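Local coordinates for spore germination protein B3 (Bacillus subtilis subsp. subtilis, PDB 3N54) that takes part, as a lipoprotein component of a spore germinant receptor, in the germination response to asparagine, glucose, fructose and potassium ions, at residues I75-K80 / S104-A109; V251-I256 / I338-I343. All blocks are in the same frame, centred on the assembly; numbering follows the deposited sequence.

Overall arrangement
Following the chain from its N terminus, a three-stranded antiparallel sheet (8-15, 21-28, 46-55) comes first. Contact 1 then closes a loop of 23 residues, about half of them helical, by pairing strand 74-77 in parallel with strand 105-109; this forms one edge of the mixed sheet completed by 165-172, 177-186 and 191-196. Contact 2 closes a longer excursion of 81 residues, mostly helical, bringing strand 333-342 alongside 245-258 at the edge of the C-terminal sheet. The two loops follow one another, neither nesting nor crossing. With centres about 34 Å apart and nearest atoms about 24 Å apart, contacts 1 and 2 belong to separate sheets in different family regions.

Contact 1 of 2, residues I75-K80 / S104-A109; sequences ILLGEK and SYLMAA
L106 reaches with CD1 across to I75 and L77, the methyl sitting between them with all three residues on one face of a parallel strand pair. Because its CG stands anti to the backbone N (chi1 -178°), the side chain leans toward the neighbouring strand, and CD1 comes 3.9 Å from L77 CD1. The same methyl lies 3.9 Å from I75 CB, while the outer end of I75 leads away; both pairs meet at a slant. M82 of helix 79-84 covers L77 and A108, and A155 of helix 152-160 touches L106. On the reverse face, L76 also has its CG anti to the backbone N (chi1 -176°), which carries CD1 over strand 105-109: it sits 3.6 Å from M107 O, 3.8 Å from M107 CB and 4.0 Å from A109 CB. M107 turns its extended thioether end away, so it meets L76 near its root. V170 of strand 165-172, together with V116 and F117, also touches L76.

I75 N donates to Y105 O at 2.8 Å and I75 O accepts M107 N. L77 repeats this pattern with M107 O and A109 N. G78 is the helix N-cap; E79 OE1 accepts a hydrogen bond from G111 N, and OE2 forms a salt bridge with R83 NE. Strand 74-77, outermost in its mixed sheet, is joined to 105-109 through helices 79-84 and 87-94, a beta-alpha-beta crossover connection. The chemistry implies a polar backbone seam with apolar contacts on both faces, where leucine methyls of L76 and L106 meet aliphatic carbons of the opposite strand.

Contact 2 of 2, residues V251-I256 / I338-I343; sequences VKTKGI and ISFKII
F340 lays one face of its ring against T253, whose CB stands 4.2 Å above the ring plane and is displaced toward the rim. The two side chains run side by side in the same direction, and T253 OG1 is 4.0 Å from F340 CE1. With OG1 anti to the carbonyl carbon (chi1 -47°), the threonine hydroxyl is placed beside its backbone N; it is hydrogen-bonded to S232 OG and W206 NE1. V251 and I338 also meet on this face, V251 CB lying 4.2 Å from I338 CG2.

The other face is polar. K341 bends at chi3 (-76°) and crosses the extended K254 at a slant, bringing its NZ 3.6 Å from K254 CE. The two ammonium nitrogens, K254 NZ and K341 NZ, remain 4.7 Å apart; their like charges probably disfavour a tighter meeting.

Five backbone hydrogen bonds establish the parallel register. S339 N donates to V251 O at 2.8 Å, T253 exchanges bonds with S339 and K341, and G255 does so with K341 and I343. The K341 N to T253 O bond is the most bent, with an angle of 132° at the hydrogen.

This parallel edge pair closes a sheet whose other neighbouring pairs are antiparallel: strand 245-258 lies between 223-240 and 333-342. Helix 271-299 packs F280 and L284 against F340, and its E281 and E277 accept hydrogen bonds from F340 N and I342 N, while F227 of strand 223-240 and W206 of helix 198-208 bring their rings to F340.

Contact 1 of 2, residues I75-K80 / S104-A109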
loop_
_atom_site.group_PDB
_atom_site.type_symbol
_atom_site.label_atom_id
_atom_site.label_comp_id
_atom_site.label_asym_id
_atom_site.label_seq_id
_atom_site.Cartn_x
_atom_site.Cartn_y
_atom_site.Cartn_z
ATOM N N ILE A 75 -0.764 5.265 -10.469
ATOM C CA ILE A 75 -0.238 6.388 -9.714
ATOM C C ILE A 75 0.723 5.827 -8.668
ATOM O O ILE A 75 0.325 4.982 -7.859
ATOM C CB ILE A 75 -1.335 7.157 -8.960
ATOM C CG1 ILE A 75 -2.465 7.603 -9.900
ATOM C CG2 ILE A 75 -0.736 8.351 -8.251
ATOM C CD1 ILE A 75 -2.039 8.601 -10.900
ATOM N N LEU A 76 1.968 6.299 -8.683
ATOM C CA LEU A 76 2.991 5.869 -7.740
ATOM C C LEU A 76 3.352 7.021 -6.816
ATOM O O LEU A 76 3.757 8.087 -7.282
ATOM C CB LEU A 76 4.230 5.393 -8.495
ATOM C CG LEU A 76 5.381 4.801 -7.682
ATOM C CD1 LEU A 76 4.939 3.530 -6.952
ATOM C CD2 LEU A 76 6.552 4.519 -8.594
ATOM N N LEU A 77 3.212 6.809 -5.511
ATOM C CA LEU A 77 3.457 7.854 -4.523
ATOM C C LEU A 77 4.800 7.662 -3.840
ATOM O O LEU A 77 5.124 6.567 -3.386
ATOM C CB LEU A 77 2.341 7.868 -3.469
ATOM C CG LEU A 77 0.900 8.037 -3.955
ATOM C CD1 LEU A 77 -0.066 7.967 -2.779
ATOM C CD2 LEU A 77 0.703 9.352 -4.715
ATOM N N GLY A 78 5.582 8.738 -3.778
ATOM C CA GLY A 78 6.883 8.724 -3.130
ATOM C C GLY A 78 6.764 8.696 -1.620
ATOM O O GLY A 78 5.774 9.162 -1.051
ATOM N N GLU A 79 7.799 8.167 -0.978
ATOM C CA GLU A 79 7.782 7.919 0.461
ATOM C C GLU A 79 7.617 9.186 1.284
ATOM O O GLU A 79 6.770 9.243 2.171
ATOM C CB GLU A 79 9.059 7.186 0.888
ATOM C CG GLU A 79 9.133 6.904 2.382
ATOM C CD GLU A 79 10.317 6.040 2.776
ATOM O OE1 GLU A 79 11.033 5.545 1.881
ATOM O OE2 GLU A 79 10.529 5.859 3.994
ATOM N N LYS A 80 8.426 10.194 0.997
ATOM C CA LYS A 80 8.365 11.435 1.759
ATOM C C LYS A 80 6.974 12.080 1.655
ATOM O O LYS A 80 6.447 12.600 2.638
ATOM C CB LYS A 80 9.461 12.400 1.304
ATOM C CG LYS A 80 9.460 13.701 2.077
ATOM C CD LYS A 80 10.653 14.560 1.741
ATOM C CE LYS A 80 10.548 15.901 2.449
ATOM N NZ LYS A 80 11.843 16.625 2.460
ATOM N N SER A 104 -7.872 2.399 -11.898
ATOM C CA SER A 104 -6.509 2.931 -11.876
ATOM C C SER A 104 -5.789 2.399 -10.639
ATOM O O SER A 104 -6.362 2.397 -9.551
ATOM C CB SER A 104 -6.504 4.459 -11.840
ATOM O OG SER A 104 -7.178 5.010 -12.952
ATOM N N TYR A 105 -4.544 1.958 -10.798
ATOM C CA TYR A 105 -3.788 1.391 -9.683
ATOM C C TYR A 105 -3.105 2.463 -8.853
ATOM O O TYR A 105 -2.643 3.469 -9.381
ATOM C CB TYR A 105 -2.702 0.437 -10.183
ATOM C CG TYR A 105 -3.197 -0.781 -10.917
ATOM C CD1 TYR A 105 -3.703 -1.869 -10.225
ATOM C CD2 TYR A 105 -3.120 -0.863 -12.301
ATOM C CE1 TYR A 105 -4.142 -3.008 -10.895
ATOM C CE2 TYR A 105 -3.557 -1.990 -12.980
ATOM C CZ TYR A 105 -4.071 -3.059 -12.273
ATOM O OH TYR A 105 -4.512 -4.183 -12.943
ATOM N N LEU A 106 -3.019 2.216 -7.553
ATOM C CA LEU A 106 -2.326 3.100 -6.635
ATOM C C LEU A 106 -1.226 2.299 -5.946
ATOM O O LEU A 106 -1.490 1.214 -5.423
ATOM C CB LEU A 106 -3.293 3.662 -5.606
ATOM C CG LEU A 106 -2.682 4.648 -4.610
ATOM C CD1 LEU A 106 -2.225 5.904 -5.334
ATOM C CD2 LEU A 106 -3.670 4.977 -3.481
ATOM N N MET A 107 -0.002 2.829 -5.947
ATOM C CA MET A 107 1.133 2.141 -5.348
ATOM C C MET A 107 2.086 3.071 -4.629
ATOM O O MET A 107 2.083 4.282 -4.852
ATOM C CB MET A 107 1.907 1.382 -6.406
ATOM C CG MET A 107 1.058 0.382 -7.105
ATOM S SD MET A 107 2.012 -0.989 -7.651
ATOM C CE MET A 107 0.692 -2.100 -8.143
ATOM N N ALA A 108 2.902 2.464 -3.770
ATOM C CA ALA A 108 3.833 3.182 -2.925
ATOM C C ALA A 108 5.260 2.880 -3.342
ATOM O O ALA A 108 5.582 1.759 -3.733
ATOM C CB ALA A 108 3.622 2.796 -1.466
ATOM N N ALA A 109 6.109 3.896 -3.280
ATOM C CA ALA A 109 7.520 3.714 -3.553
ATOM C C ALA A 109 8.297 3.902 -2.266
ATOM O O ALA A 109 7.993 4.781 -1.469
ATOM C CB ALA A 109 7.999 4.717 -4.595
#

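Contact 2 of 2, residues V251-I256 / I338-I343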
loop_
_atom_site.group_PDB
_atom_site.type_symbol
_atom_site.label_atom_id
_atom_site.label_comp_id
_atom_site.label_asym_id
_atom_site.label_seq_id
_atom_site.Cartn_x
_atom_site.Cartn_y
_atom_site.Cartn_z
ATOM N N VAL A 251 -5.817 -21.418 10.213
ATOM C CA VAL A 251 -5.253 -21.398 8.870
ATOM C C VAL A 251 -5.116 -22.827 8.367
ATOM O O VAL A 251 -4.456 -23.654 8.995
ATOM C CB VAL A 251 -3.867 -20.698 8.833
ATOM C CG1 VAL A 251 -3.253 -20.788 7.446
ATOM C CG2 VAL A 251 -3.985 -19.247 9.267
ATOM N N LYS A 252 -5.766 -23.115 7.244
ATOM C CA LYS A 252 -5.667 -24.410 6.591
ATOM C C LYS A 252 -5.093 -24.185 5.202
ATOM O O LYS A 252 -5.679 -23.464 4.397
ATOM C CB LYS A 252 -7.034 -25.092 6.517
ATOM C CG LYS A 252 -7.562 -25.559 7.867
ATOM C CD LYS A 252 -8.849 -26.368 7.722
ATOM C CE LYS A 252 -9.255 -27.012 9.041
ATOM N NZ LYS A 252 -10.434 -27.917 8.893
ATOM N N THR A 253 -3.942 -24.794 4.933
ATOM C CA THR A 253 -3.242 -24.608 3.671
ATOM C C THR A 253 -2.801 -25.941 3.079
ATOM O O THR A 253 -2.270 -26.794 3.786
ATOM C CB THR A 253 -1.986 -23.728 3.864
ATOM O OG1 THR A 253 -2.318 -22.572 4.642
ATOM C CG2 THR A 253 -1.407 -23.295 2.522
ATOM N N LYS A 254 -3.035 -26.109 1.781
ATOM C CA LYS A 254 -2.585 -27.279 1.042
ATOM C C LYS A 254 -1.468 -26.822 0.116
ATOM O O LYS A 254 -1.558 -25.743 -0.473
ATOM C CB LYS A 254 -3.733 -27.896 0.242
ATOM C CG LYS A 254 -4.852 -28.477 1.096
ATOM C CD LYS A 254 -5.924 -29.134 0.231
ATOM C CE LYS A 254 -6.984 -29.845 1.065
ATOM N NZ LYS A 254 -8.032 -30.485 0.215
ATOM N N GLY A 255 -0.419 -27.630 -0.020
ATOM C CA GLY A 255 0.718 -27.235 -0.848
ATOM C C GLY A 255 1.657 -28.335 -1.302
ATOM O O GLY A 255 1.541 -29.487 -0.886
ATOM N N ILE A 256 2.589 -27.949 -2.170
ATOM C CA ILE A 256 3.590 -28.848 -2.732
ATOM C C ILE A 256 4.906 -28.704 -1.967
ATOM O O ILE A 256 5.205 -27.637 -1.428
ATOM C CB ILE A 256 3.818 -28.555 -4.230
ATOM C CG1 ILE A 256 2.526 -28.786 -5.017
ATOM C CG2 ILE A 256 4.927 -29.426 -4.799
ATOM C CD1 ILE A 256 2.682 -28.615 -6.513
ATOM N N ILE A 338 -2.689 -23.433 13.012
ATOM C CA ILE A 338 -2.193 -23.549 11.652
ATOM C C ILE A 338 -2.026 -25.013 11.278
ATOM O O ILE A 338 -1.374 -25.769 11.992
ATOM C CB ILE A 338 -0.861 -22.790 11.497
ATOM C CG1 ILE A 338 -1.025 -21.348 11.989
ATOM C CG2 ILE A 338 -0.403 -22.818 10.058
ATOM C CD1 ILE A 338 0.203 -20.491 11.825
ATOM N N SER A 339 -2.623 -25.403 10.156
ATOM C CA SER A 339 -2.576 -26.778 9.685
ATOM C C SER A 339 -2.179 -26.828 8.216
ATOM O O SER A 339 -2.904 -26.344 7.348
ATOM C CB SER A 339 -3.936 -27.450 9.889
ATOM O OG SER A 339 -3.907 -28.800 9.455
ATOM N N PHE A 340 -1.017 -27.410 7.949
ATOM C CA PHE A 340 -0.494 -27.533 6.596
ATOM C C PHE A 340 -0.679 -28.969 6.132
ATOM O O PHE A 340 -0.712 -29.889 6.948
ATOM C CB PHE A 340 0.993 -27.157 6.559
ATOM C CG PHE A 340 1.263 -25.670 6.473
ATOM C CD1 PHE A 340 0.471 -24.740 7.143
ATOM C CD2 PHE A 340 2.358 -25.208 5.756
ATOM C CE1 PHE A 340 0.747 -23.384 7.060
ATOM C CE2 PHE A 340 2.640 -23.854 5.678
ATOM C CZ PHE A 340 1.835 -22.942 6.331
ATOM N N LYS A 341 -0.801 -29.155 4.821
ATOM C CA LYS A 341 -0.968 -30.481 4.236
ATOM C C LYS A 341 -0.198 -30.599 2.928
ATOM O O LYS A 341 -0.498 -29.890 1.965
ATOM C CB LYS A 341 -2.454 -30.775 3.997
ATOM C CG LYS A 341 -3.264 -31.026 5.275
ATOM C CD LYS A 341 -4.773 -30.986 5.028
ATOM C CE LYS A 341 -5.284 -29.549 4.855
ATOM N NZ LYS A 341 -6.756 -29.489 4.615
ATOM N N ILE A 342 0.801 -31.478 2.898
ATOM C CA ILE A 342 1.547 -31.735 1.669
ATOM C C ILE A 342 0.722 -32.699 0.815
ATOM O O ILE A 342 0.106 -33.626 1.339
ATOM C CB ILE A 342 2.961 -32.326 1.920
ATOM C CG1 ILE A 342 3.895 -31.299 2.565
ATOM C CG2 ILE A 342 3.607 -32.767 0.620
ATOM C CD1 ILE A 342 3.676 -31.089 4.030
ATOM N N ILE A 343 0.703 -32.463 -0.494
ATOM C CA ILE A 343 -0.032 -33.309 -1.434
ATOM C C ILE A 343 0.889 -33.731 -2.588
ATOM O O ILE A 343 0.433 -33.971 -3.710
ATOM C CB ILE A 343 -1.307 -32.585 -1.952
ATOM C CG1 ILE A 343 -0.955 -31.319 -2.744
ATOM C CG2 ILE A 343 -2.218 -32.228 -0.785
ATOM C CD1 ILE A 343 -2.167 -30.530 -3.214
#